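Acyl-CoA dehydrogenase (Mycobacterium thermoresistibile, PDB 3NF4) probably catalyses the alpha,beta-dehydrogenation of acyl-CoA thioesters, using bound flavin-adenine dinucleotide as the electron acceptor. Local coordinates at residues I38-E43 with V357-R362; S104-L109 with F244-S249; I326-A331 with Q375-V380. One frame throughout, in Å; residues are numbered along the deposited sequence.

In the fold
Followed from the N terminus, the chain first passes 38-43 in the all-helical N-terminal part, then 104-109, before running through the beta-rich middle domain to the C-terminal helices. Interaction 2 closes a loop of 134 residues by bringing helix 106-111 back against 244-249. It is nested inside the far longer loop that interaction 1 closes between 38-43 and 357-362. Both therefore join N-terminal helices to C-terminal ones, on opposite sides of the chain's centre, with their own centres about 30 Å apart. Interaction 3, in series after interaction 2, stays within the C-terminal helices and crosses interaction 1: 357-362 lies between its two segments, 326-331 and 375-380.

Interaction 1: residues I38-E43 with V357-R362; sequences IVDRHE and VERYMR
Arg359 leaves helix 357-367 with its CG turned away from the main-chain nitrogen (chi1 173°), which sends the long side chain out to meet Val39, Asp40 and Glu43 on helix 39-45, and a single bend at chi3 then turns its guanidinium toward the Asp40 carboxylate. Reach of this kind illustrates how one arginine can bridge two helices whose backbones are not in close contact: the short axes stay 12.4 Å apart, inclined at 57°. The polar end makes a salt bridge, Arg359 NH2 to Asp40 OD1 at 2.8 Å. Its geometry is imperfect, since the N-H points at the oxygen with an angle of only 134° and OD1 sits near the guanidinium edge but tilted from its plane. The same OD1 also takes a salt bridge from Arg356, while NH1 of Arg359 turns to Glu363, so the two charges are shared around a small network.

Val39 packs obliquely against the guanidinium itself, its CG2 4.0 Å from Arg359 NH1. Below the charged tip the contact becomes apolar: Glu43 lays CB 3.9 Å from Arg359 CD, with its CG close to the same carbon, the two side chains crossing at about a right angle. The Glu43 carboxylate does not pair with Arg359; it is occupied by the backbone N atoms of His213 and Ala214 and by the indole N-H of Trp91. On the arginine's own helix, Arg362 grips Glu358 side-on, NE to OE2 at 2.8 Å and NH2 to OE1 at 2.9 Å, both nearly straight.

Tyr351 of the second subunit bonds to the backbone O of Arg362, placing this helix beside a subunit boundary. The whole is a buried salt-bridged joint between the N-terminal and C-terminal helical domains of the acyl-CoA dehydrogenase fold.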
loop_
_atom_site.group_PDB
_atom_site.type_symbol
_atom_site.label_atom_id
_atom_site.label_comp_id
_atom_site.label_asym_id
_atom_site.label_seq_id
_atom_site.Cartn_x
_atom_site.Cartn_y
_atom_site.Cartn_z
ATOM N N ILE A 38 -8.342 13.939 -33.249
ATOM C CA ILE A 38 -7.802 15.290 -32.975
ATOM C C ILE A 38 -7.244 15.501 -31.543
ATOM O O ILE A 38 -6.635 16.541 -31.266
ATOM C CB ILE A 38 -8.872 16.396 -33.246
ATOM C CG1 ILE A 38 -10.154 16.138 -32.426
ATOM C CG2 ILE A 38 -9.175 16.530 -34.762
ATOM C CD1 ILE A 38 -11.200 17.260 -32.507
ATOM N N VAL A 39 -7.450 14.542 -30.641
ATOM C CA VAL A 39 -7.132 14.750 -29.220
ATOM C C VAL A 39 -5.641 14.995 -28.900
ATOM O O VAL A 39 -5.319 15.901 -28.101
ATOM C CB VAL A 39 -7.761 13.663 -28.287
ATOM C CG1 VAL A 39 -7.304 12.240 -28.653
ATOM C CG2 VAL A 39 -7.468 13.966 -26.809
ATOM N N ASP A 40 -4.747 14.216 -29.515
ATOM C CA ASP A 40 -3.307 14.339 -29.261
ATOM C C ASP A 40 -2.765 15.716 -29.657
ATOM O O ASP A 40 -1.919 16.286 -28.977
ATOM C CB ASP A 40 -2.514 13.242 -29.986
ATOM C CG ASP A 40 -2.782 11.823 -29.429
ATOM O OD1 ASP A 40 -3.313 11.655 -28.300
ATOM O OD2 ASP A 40 -2.445 10.843 -30.139
ATOM N N ARG A 41 -3.284 16.258 -30.749
ATOM C CA ARG A 41 -2.790 17.533 -31.257
ATOM C C ARG A 41 -3.295 18.732 -30.449
ATOM O O ARG A 41 -2.562 19.683 -30.236
ATOM C CB ARG A 41 -3.117 17.681 -32.757
ATOM C CG ARG A 41 -2.705 19.005 -33.381
ATOM C CD ARG A 41 -1.183 19.263 -33.242
ATOM N NE ARG A 41 -0.444 18.938 -34.458
ATOM C CZ ARG A 41 0.070 19.841 -35.294
ATOM N NH1 ARG A 41 -0.047 21.150 -35.047
ATOM N NH2 ARG A 41 0.711 19.430 -36.384
ATOM N N HIS A 42 -4.543 18.688 -30.015
ATOM C CA HIS A 42 -5.099 19.755 -29.217
ATOM C C HIS A 42 -4.556 19.777 -27.784
ATOM O O HIS A 42 -4.426 20.850 -27.195
ATOM C CB HIS A 42 -6.609 19.649 -29.165
ATOM C CG HIS A 42 -7.304 20.272 -30.331
ATOM N ND1 HIS A 42 -7.284 21.631 -30.571
ATOM C CD2 HIS A 42 -8.057 19.724 -31.316
ATOM C CE1 HIS A 42 -7.985 21.890 -31.666
ATOM N NE2 HIS A 42 -8.458 20.749 -32.138
ATOM N N GLU A 43 -4.266 18.607 -27.223
ATOM C CA GLU A 43 -3.691 18.567 -25.888
ATOM C C GLU A 43 -2.233 19.018 -25.925
ATOM O O GLU A 43 -1.764 19.691 -25.016
ATOM C CB GLU A 43 -3.830 17.181 -25.229
ATOM C CG GLU A 43 -5.210 16.889 -24.621
ATOM C CD GLU A 43 -5.585 17.796 -23.444
ATOM O OE1 GLU A 43 -4.678 18.218 -22.669
ATOM O OE2 GLU A 43 -6.795 18.101 -23.295
ATOM N N VAL A 357 0.483 7.083 -22.919
ATOM C CA VAL A 357 0.484 6.753 -21.479
ATOM C C VAL A 357 1.120 7.835 -20.553
ATOM O O VAL A 357 0.695 7.989 -19.402
ATOM C CB VAL A 357 1.037 5.328 -21.193
ATOM C CG1 VAL A 357 0.106 4.296 -21.788
ATOM C CG2 VAL A 357 2.460 5.146 -21.770
ATOM N N GLU A 358 2.090 8.599 -21.070
ATOM C CA GLU A 358 2.695 9.671 -20.261
ATOM C C GLU A 358 1.700 10.812 -20.049
ATOM O O GLU A 358 1.669 11.416 -18.969
ATOM C CB GLU A 358 4.025 10.166 -20.838
ATOM C CG GLU A 358 3.896 10.968 -22.158
ATOM C CD GLU A 358 3.519 12.451 -21.937
ATOM O OE1 GLU A 358 2.949 13.079 -22.876
ATOM O OE2 GLU A 358 3.779 12.955 -20.812
ATOM N N ARG A 359 0.859 11.080 -21.055
ATOM C CA ARG A 359 -0.234 12.042 -20.878
ATOM C C ARG A 359 -1.292 11.550 -19.851
ATOM O O ARG A 359 -1.770 12.338 -19.012
ATOM C CB ARG A 359 -0.884 12.371 -22.232
ATOM C CG ARG A 359 -2.153 13.241 -22.127
ATOM C CD ARG A 359 -2.598 13.901 -23.492
ATOM N NE ARG A 359 -2.958 12.928 -24.546
ATOM C CZ ARG A 359 -4.154 12.350 -24.693
ATOM N NH1 ARG A 359 -5.170 12.602 -23.867
ATOM N NH2 ARG A 359 -4.350 11.502 -25.695
ATOM N N TYR A 360 -1.659 10.262 -19.925
ATOM C CA TYR A 360 -2.707 9.704 -19.037
ATOM C C TYR A 360 -2.299 9.831 -17.564
ATOM O O TYR A 360 -3.119 10.214 -16.731
ATOM C CB TYR A 360 -3.081 8.244 -19.402
ATOM C CG TYR A 360 -3.800 8.056 -20.763
ATOM C CD1 TYR A 360 -4.514 9.102 -21.365
ATOM C CD2 TYR A 360 -3.773 6.826 -21.426
ATOM C CE1 TYR A 360 -5.157 8.934 -22.596
ATOM C CE2 TYR A 360 -4.396 6.652 -22.629
ATOM C CZ TYR A 360 -5.098 7.708 -23.210
ATOM O OH TYR A 360 -5.740 7.503 -24.410
ATOM N N MET A 361 -1.031 9.538 -17.265
ATOM C CA MET A 361 -0.440 9.760 -15.951
ATOM C C MET A 361 -0.505 11.206 -15.428
ATOM O O MET A 361 -0.739 11.422 -14.250
ATOM C CB MET A 361 1.010 9.252 -15.919
ATOM C CG MET A 361 1.577 9.215 -14.530
ATOM S SD MET A 361 3.230 8.483 -14.444
ATOM C CE MET A 361 3.766 9.075 -12.835
ATOM N N ARG A 362 -0.272 12.180 -16.293
ATOM C CA ARG A 362 -0.388 13.598 -15.937
ATOM C C ARG A 362 -1.871 14.012 -15.709
ATOM O O ARG A 362 -2.166 14.802 -14.810
ATOM C CB ARG A 362 0.286 14.506 -17.008
ATOM C CG ARG A 362 1.822 14.310 -17.148
ATOM C CD ARG A 362 2.442 15.325 -18.130
ATOM N NE ARG A 362 2.265 14.967 -19.548
ATOM C CZ ARG A 362 1.474 15.605 -20.417
ATOM N NH1 ARG A 362 0.729 16.641 -20.041
ATOM N NH2 ARG A 362 1.396 15.193 -21.684
#

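Interaction 2: residues S104-L109 with F244-S249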
loop_
_atom_site.group_PDB
_atom_site.type_symbol
_atom_site.label_atom_id
_atom_site.label_comp_id
_atom_site.label_asym_id
_atom_site.label_seq_id
_atom_site.Cartn_x
_atom_site.Cartn_y
_atom_site.Cartn_z
ATOM N N SER A 104 -24.017 22.384 -13.627
ATOM C CA SER A 104 -24.371 23.794 -13.839
ATOM C C SER A 104 -25.885 24.022 -13.963
ATOM O O SER A 104 -26.398 25.058 -13.546
ATOM C CB SER A 104 -23.597 24.416 -15.017
ATOM O OG SER A 104 -24.261 24.208 -16.255
ATOM N N SER A 105 -26.615 23.036 -14.474
ATOM C CA SER A 105 -28.076 23.180 -14.528
ATOM C C SER A 105 -28.816 22.738 -13.247
ATOM O O SER A 105 -30.030 22.905 -13.144
ATOM C CB SER A 105 -28.651 22.501 -15.782
ATOM O OG SER A 105 -28.793 21.106 -15.616
ATOM N N HIS A 106 -28.086 22.210 -12.268
ATOM C CA HIS A 106 -28.724 21.542 -11.106
ATOM C C HIS A 106 -29.486 22.454 -10.106
ATOM O O HIS A 106 -30.584 22.093 -9.679
ATOM C CB HIS A 106 -27.721 20.599 -10.393
ATOM C CG HIS A 106 -28.143 20.161 -9.019
ATOM N ND1 HIS A 106 -28.649 18.907 -8.757
ATOM C CD2 HIS A 106 -28.097 20.801 -7.824
ATOM C CE1 HIS A 106 -28.910 18.798 -7.465
ATOM N NE2 HIS A 106 -28.591 19.937 -6.878
ATOM N N PRO A 107 -28.910 23.610 -9.718
ATOM C CA PRO A 107 -29.646 24.535 -8.843
ATOM C C PRO A 107 -31.001 25.032 -9.400
ATOM O O PRO A 107 -31.954 25.165 -8.639
ATOM C CB PRO A 107 -28.687 25.721 -8.697
ATOM C CG PRO A 107 -27.383 25.159 -8.930
ATOM C CD PRO A 107 -27.557 24.112 -9.987
ATOM N N LEU A 108 -31.082 25.308 -10.697
ATOM C CA LEU A 108 -32.331 25.804 -11.281
ATOM C C LEU A 108 -33.389 24.697 -11.304
ATOM O O LEU A 108 -34.551 24.940 -10.960
ATOM C CB LEU A 108 -32.105 26.393 -12.687
ATOM C CG LEU A 108 -33.276 26.908 -13.533
ATOM C CD1 LEU A 108 -34.173 27.901 -12.766
ATOM C CD2 LEU A 108 -32.795 27.546 -14.860
ATOM N N LEU A 109 -32.962 23.487 -11.676
ATOM C CA LEU A 109 -33.851 22.352 -11.797
ATOM C C LEU A 109 -34.488 21.915 -10.476
ATOM O O LEU A 109 -35.650 21.500 -10.467
ATOM C CB LEU A 109 -33.126 21.174 -12.444
ATOM C CG LEU A 109 -33.936 19.873 -12.547
ATOM C CD1 LEU A 109 -34.920 19.899 -13.720
ATOM C CD2 LEU A 109 -33.009 18.658 -12.630
ATOM N N PHE A 244 -24.450 22.194 -1.230
ATOM C CA PHE A 244 -24.346 20.919 -0.514
ATOM C C PHE A 244 -25.093 19.809 -1.245
ATOM O O PHE A 244 -24.620 18.658 -1.262
ATOM C CB PHE A 244 -24.862 21.064 0.927
ATOM C CG PHE A 244 -24.771 19.795 1.754
ATOM C CD1 PHE A 244 -23.562 19.428 2.380
ATOM C CD2 PHE A 244 -25.896 18.976 1.931
ATOM C CE1 PHE A 244 -23.471 18.267 3.142
ATOM C CE2 PHE A 244 -25.816 17.798 2.697
ATOM C CZ PHE A 244 -24.601 17.448 3.306
ATOM N N SER A 245 -26.223 20.158 -1.873
ATOM C CA SER A 245 -27.108 19.173 -2.509
ATOM C C SER A 245 -26.563 18.654 -3.816
ATOM O O SER A 245 -26.989 17.613 -4.286
ATOM C CB SER A 245 -28.529 19.747 -2.717
ATOM O OG SER A 245 -28.686 20.389 -3.977
ATOM N N ALA A 246 -25.629 19.389 -4.413
ATOM C CA ALA A 246 -24.984 18.956 -5.656
ATOM C C ALA A 246 -23.764 17.992 -5.472
ATOM O O ALA A 246 -23.310 17.386 -6.442
ATOM C CB ALA A 246 -24.606 20.163 -6.482
ATOM N N LEU A 247 -23.275 17.833 -4.234
ATOM C CA LEU A 247 -22.001 17.115 -3.949
ATOM C C LEU A 247 -22.039 15.650 -4.398
ATOM O O LEU A 247 -21.128 15.182 -5.117
ATOM C CB LEU A 247 -21.605 17.205 -2.454
ATOM C CG LEU A 247 -21.215 18.569 -1.840
ATOM C CD1 LEU A 247 -21.063 18.499 -0.315
ATOM C CD2 LEU A 247 -19.959 19.168 -2.476
ATOM N N ASP A 248 -23.100 14.951 -3.979
ATOM C CA ASP A 248 -23.324 13.546 -4.307
ATOM C C ASP A 248 -23.258 13.279 -5.822
ATOM O O ASP A 248 -22.574 12.333 -6.270
ATOM C CB ASP A 248 -24.652 13.060 -3.702
ATOM C CG ASP A 248 -24.605 12.941 -2.159
ATOM O OD1 ASP A 248 -23.576 13.295 -1.545
ATOM O OD2 ASP A 248 -25.609 12.482 -1.543
ATOM N N SER A 249 -23.928 14.133 -6.601
ATOM C CA SER A 249 -23.959 13.994 -8.065
ATOM C C SER A 249 -22.620 14.260 -8.730
ATOM O O SER A 249 -22.235 13.543 -9.640
ATOM C CB SER A 249 -25.013 14.917 -8.699
ATOM O OG SER A 249 -26.308 14.510 -8.302
#
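Two groups grip the hydroxyl of Ser245: the imidazole of His106, with NE2 2.9 Å from Ser245 OG, and the carbonyl of Ile242 one turn earlier in helix 239-245. The bond to the histidine is almost straight, at 173°, and OG lies in the plane of the ring at its edge, so the nitrogen is met head-on.

A second, apolar contact works on the same ring from another direction. Ala246 sits over one face, its methyl making an off-centre CH-pi contact: CB is 4.2 Å from the centroid, 29° off the ring normal, and nearest to His106 CD2 at 3.8 Å. Because CG is placed anti to the backbone N of His106 (chi1 165°), the imidazole stretches away from the first turn of helix 106-111 into the bend between helices 239-245 and 247-274. One neighbour at the edge and one on the face together limit both the tilt and the rotation of the ring. Phe111, from later in the histidine's own helix, touches His106 and Ser245 alike and packs beside the bond.

The contact thus pins the start of an N-terminal-domain helix to the junction of two helices in the C-terminal domain, about 10 Å from the flavin cofactor as measured at the Ala246 side chain. As a worked case it illustrates a hydroxyl relaying between two partners: were Ser245 to spend its proton on the Ile242 carbonyl, its bond to the histidine would probably need NE2 to carry a hydrogen.

Interaction 3: residues I326-A331 with Q375-V380. With FAD (flavin-adenine dinucleotide), chain C.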
loop_
_atom_site.group_PDB
_atom_site.type_symbol
_atom_site.label_atom_id
_atom_site.label_comp_id
_atom_site.label_asym_id
_atom_site.label_seq_id
_atom_site.Cartn_x
_atom_site.Cartn_y
_atom_site.Cartn_z
ATOM N N ILE A 326 -17.178 7.143 -1.281
ATOM C CA ILE A 326 -16.396 5.925 -1.433
ATOM C C ILE A 326 -16.084 5.715 -2.931
ATOM O O ILE A 326 -14.923 5.500 -3.302
ATOM C CB ILE A 326 -17.145 4.735 -0.773
ATOM C CG1 ILE A 326 -17.076 4.861 0.749
ATOM C CG2 ILE A 326 -16.629 3.393 -1.241
ATOM C CD1 ILE A 326 -17.930 3.798 1.496
ATOM N N ALA A 327 -17.090 5.824 -3.788
ATOM C CA ALA A 327 -16.847 5.677 -5.241
ATOM C C ALA A 327 -15.769 6.641 -5.815
ATOM O O ALA A 327 -14.890 6.230 -6.569
ATOM C CB ALA A 327 -18.166 5.792 -6.037
ATOM N N LYS A 328 -15.825 7.920 -5.436
ATOM C CA LYS A 328 -14.891 8.937 -5.947
ATOM C C LYS A 328 -13.453 8.689 -5.454
ATOM O O LYS A 328 -12.520 8.693 -6.247
ATOM C CB LYS A 328 -15.415 10.343 -5.589
ATOM C CG LYS A 328 -14.688 11.493 -6.265
ATOM C CD LYS A 328 -13.469 11.951 -5.455
ATOM C CE LYS A 328 -12.800 13.145 -6.132
ATOM N NZ LYS A 328 -11.401 13.316 -5.695
ATOM N N LEU A 329 -13.288 8.458 -4.147
ATOM C CA LEU A 329 -11.995 8.076 -3.550
ATOM C C LEU A 329 -11.376 6.842 -4.217
ATOM O O LEU A 329 -10.205 6.867 -4.633
ATOM C CB LEU A 329 -12.153 7.787 -2.056
ATOM C CG LEU A 329 -10.920 7.189 -1.358
ATOM C CD1 LEU A 329 -9.878 8.261 -1.129
ATOM C CD2 LEU A 329 -11.284 6.581 -0.040
ATOM N N THR A 330 -12.160 5.766 -4.301
ATOM C CA THR A 330 -11.738 4.477 -4.882
ATOM C C THR A 330 -11.329 4.633 -6.348
ATOM O O THR A 330 -10.227 4.240 -6.742
ATOM C CB THR A 330 -12.933 3.478 -4.743
ATOM O OG1 THR A 330 -13.060 3.118 -3.358
ATOM C CG2 THR A 330 -12.772 2.213 -5.593
ATOM N N ALA A 331 -12.198 5.234 -7.148
ATOM C CA ALA A 331 -11.960 5.379 -8.582
ATOM C C ALA A 331 -10.768 6.290 -8.954
ATOM O O ALA A 331 -10.070 6.026 -9.962
ATOM C CB ALA A 331 -13.234 5.847 -9.276
ATOM N N GLN A 375 -8.460 13.672 0.853
ATOM C CA GLN A 375 -8.449 13.837 2.331
ATOM C C GLN A 375 -9.845 14.299 2.866
ATOM O O GLN A 375 -10.324 13.791 3.886
ATOM C CB GLN A 375 -7.334 14.765 2.812
ATOM C CG GLN A 375 -5.917 14.201 2.688
ATOM C CD GLN A 375 -5.427 14.069 1.230
ATOM O OE1 GLN A 375 -5.602 14.985 0.403
ATOM N NE2 GLN A 375 -4.831 12.901 0.909
ATOM N N ILE A 376 -10.486 15.229 2.169
ATOM C CA ILE A 376 -11.887 15.596 2.475
ATOM C C ILE A 376 -12.876 14.397 2.336
ATOM O O ILE A 376 -13.749 14.209 3.220
ATOM C CB ILE A 376 -12.330 16.891 1.668
ATOM C CG1 ILE A 376 -12.034 18.139 2.489
ATOM C CG2 ILE A 376 -13.812 16.928 1.338
ATOM C CD1 ILE A 376 -10.584 18.505 2.582
ATOM N N GLN A 377 -12.732 13.594 1.261
ATOM C CA GLN A 377 -13.533 12.340 1.117
ATOM C C GLN A 377 -13.442 11.440 2.355
ATOM O O GLN A 377 -14.459 11.041 2.889
ATOM C CB GLN A 377 -13.193 11.514 -0.144
ATOM C CG GLN A 377 -13.393 12.192 -1.521
ATOM C CD GLN A 377 -14.732 12.965 -1.703
ATOM O OE1 GLN A 377 -15.745 12.675 -1.058
ATOM N NE2 GLN A 377 -14.717 13.958 -2.608
ATOM N N ARG A 378 -12.225 11.143 2.816
ATOM C CA ARG A 378 -12.029 10.379 4.030
ATOM C C ARG A 378 -12.681 11.011 5.287
ATOM O O ARG A 378 -13.156 10.298 6.201
ATOM C CB ARG A 378 -10.530 10.124 4.278
ATOM C CG ARG A 378 -9.812 9.233 3.205
ATOM C CD ARG A 378 -8.311 9.006 3.594
ATOM N NE ARG A 378 -7.706 7.975 2.760
ATOM C CZ ARG A 378 -7.143 8.176 1.568
ATOM N NH1 ARG A 378 -7.074 9.384 1.028
ATOM N NH2 ARG A 378 -6.670 7.144 0.885
ATOM N N LEU A 379 -12.675 12.343 5.343
ATOM C CA LEU A 379 -13.250 13.071 6.483
ATOM C C LEU A 379 -14.791 12.959 6.425
ATOM O O LEU A 379 -15.438 12.679 7.428
ATOM C CB LEU A 379 -12.749 14.528 6.504
ATOM C CG LEU A 379 -13.245 15.502 7.583
ATOM C CD1 LEU A 379 -13.109 14.928 9.028
ATOM C CD2 LEU A 379 -12.569 16.906 7.482
ATOM N N VAL A 380 -15.363 13.097 5.241
ATOM C CA VAL A 380 -16.801 12.835 5.057
ATOM C C VAL A 380 -17.222 11.411 5.508
ATOM O O VAL A 380 -18.142 11.268 6.335
ATOM C CB VAL A 380 -17.258 13.181 3.609
ATOM C CG1 VAL A 380 -18.582 12.486 3.199
ATOM C CG2 VAL A 380 -17.412 14.690 3.500
HETATM P PA FAD C . -6.716 23.575 -0.056
HETATM O O1A FAD C . -8.114 23.657 0.491
HETATM O O2A FAD C . -5.807 24.749 0.189
HETATM O O5B FAD C . -5.997 22.267 0.558
HETATM C C5B FAD C . -4.594 22.015 0.497
HETATM C C4B FAD C . -4.286 20.680 1.192
HETATM O O4B FAD C . -4.739 20.660 2.563
HETATM C C3B FAD C . -4.969 19.517 0.484
HETATM O O3B FAD C . -4.067 18.414 0.437
HETATM C C2B FAD C . -6.142 19.159 1.381
HETATM O O2B FAD C . -6.556 17.784 1.215
HETATM C C1B FAD C . -5.633 19.555 2.780
HETATM N N9A FAD C . -6.802 19.906 3.624
HETATM C C8A FAD C . -7.615 20.992 3.471
HETATM N N7A FAD C . -8.593 20.939 4.403
HETATM C C5A FAD C . -8.387 19.824 5.142
HETATM C C6A FAD C . -9.047 19.254 6.227
HETATM N N6A FAD C . -10.154 19.855 6.730
HETATM N N1A FAD C . -8.573 18.092 6.771
HETATM C C2A FAD C . -7.478 17.488 6.268
HETATM N N3A FAD C . -6.836 18.018 5.213
HETATM C C4A FAD C . -7.265 19.171 4.641
HETATM N N1 FAD C . -13.832 24.725 -8.356
HETATM C C2 FAD C . -15.119 25.069 -8.672
HETATM O O2 FAD C . -15.900 25.515 -7.792
HETATM N N3 FAD C . -15.575 24.931 -9.945
HETATM C C4 FAD C . -14.773 24.448 -10.930
HETATM O O4 FAD C . -15.236 24.341 -12.094
HETATM C C4X FAD C . -13.448 24.080 -10.625
HETATM N N5 FAD C . -12.623 23.607 -11.596
HETATM C C5X FAD C . -11.338 23.288 -11.284
HETATM C C6 FAD C . -10.489 22.806 -12.282
HETATM C C7 FAD C . -9.166 22.470 -11.992
HETATM C C7M FAD C . -8.280 21.954 -13.102
HETATM C C8 FAD C . -8.705 22.623 -10.679
HETATM C C8M FAD C . -7.299 22.292 -10.248
HETATM C C9 FAD C . -9.560 23.099 -9.689
HETATM C C9A FAD C . -10.876 23.435 -9.966
HETATM N N10 FAD C . -11.688 23.895 -8.977
HETATM C C10 FAD C . -12.973 24.238 -9.299
HETATM C "C1'" FAD C . -11.186 24.057 -7.577
HETATM C "C2'" FAD C . -10.968 22.731 -6.802
HETATM O "O2'" FAD C . -12.242 22.141 -6.473
HETATM C "C3'" FAD C . -10.030 22.908 -5.572
HETATM O "O3'" FAD C . -8.721 23.220 -6.069
HETATM C "C4'" FAD C . -9.886 21.714 -4.600
HETATM O "O4'" FAD C . -11.166 21.164 -4.236
HETATM C "C5'" FAD C . -9.081 21.961 -3.297
HETATM O "O5'" FAD C . -9.045 23.306 -2.757
HETATM P P FAD C . -7.647 24.133 -2.683
HETATM O O1P FAD C . -6.989 24.084 -4.051
HETATM O O2P FAD C . -7.868 25.486 -2.065
HETATM O O3P FAD C . -6.779 23.234 -1.645
#
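Lys328 and Gln377 form the close-packed part of this contact, CD of the lysine lying 3.7 Å from NE2 of the glutamine as the two side chains cross at about a right angle. Each is bent at chi2, which lets the aliphatic portions rest on one another while the polar ends turn elsewhere. Both converge on the connection from the end of helix 357-367 to the start of helix 374-383: Lys328 NZ bonds to Asn374 OD1 and to the carbonyls of Met367 and Gly372, and Gln377 NE2 reaches that same Gly372 carbonyl. Ser325 holds the other end of the amide through OE1. A buried ammonium is thus surrounded by oxygens, an example of the way a charge can be accommodated between helices.

Helices 321-346 and 374-383 belong to the C-terminal helical domain of the acyl-CoA dehydrogenase fold, and here they run roughly antiparallel, at 144° with short axes 9.6 Å apart. The backbones come nearest at Leu329 and Gln377, and there, still within the close-packed part, Leu329 CB packs 4.3 Å from Gln377 CB.

Looser and partly exposed is the Arg378 side. Its chain, extended from CG to NE, carries the guanidinium alongside the other helix, where Leu329 CD1 lies over one face, displaced toward the rim, 3.7 Å from Arg378 NH1. This is apolar cover alone; the charge is met by Asp295 of the third subunit, through NE.

Another side of helix 374-383 faces the cofactor. Gln375 OE1 takes a weak bond from the ribose hydroxyl O2B of flavin-adenine dinucleotide at 3.1 Å and a further one from Gln344 of the second subunit, while Ile376 CD1 packs 3.6 Å from adenine atom C5A.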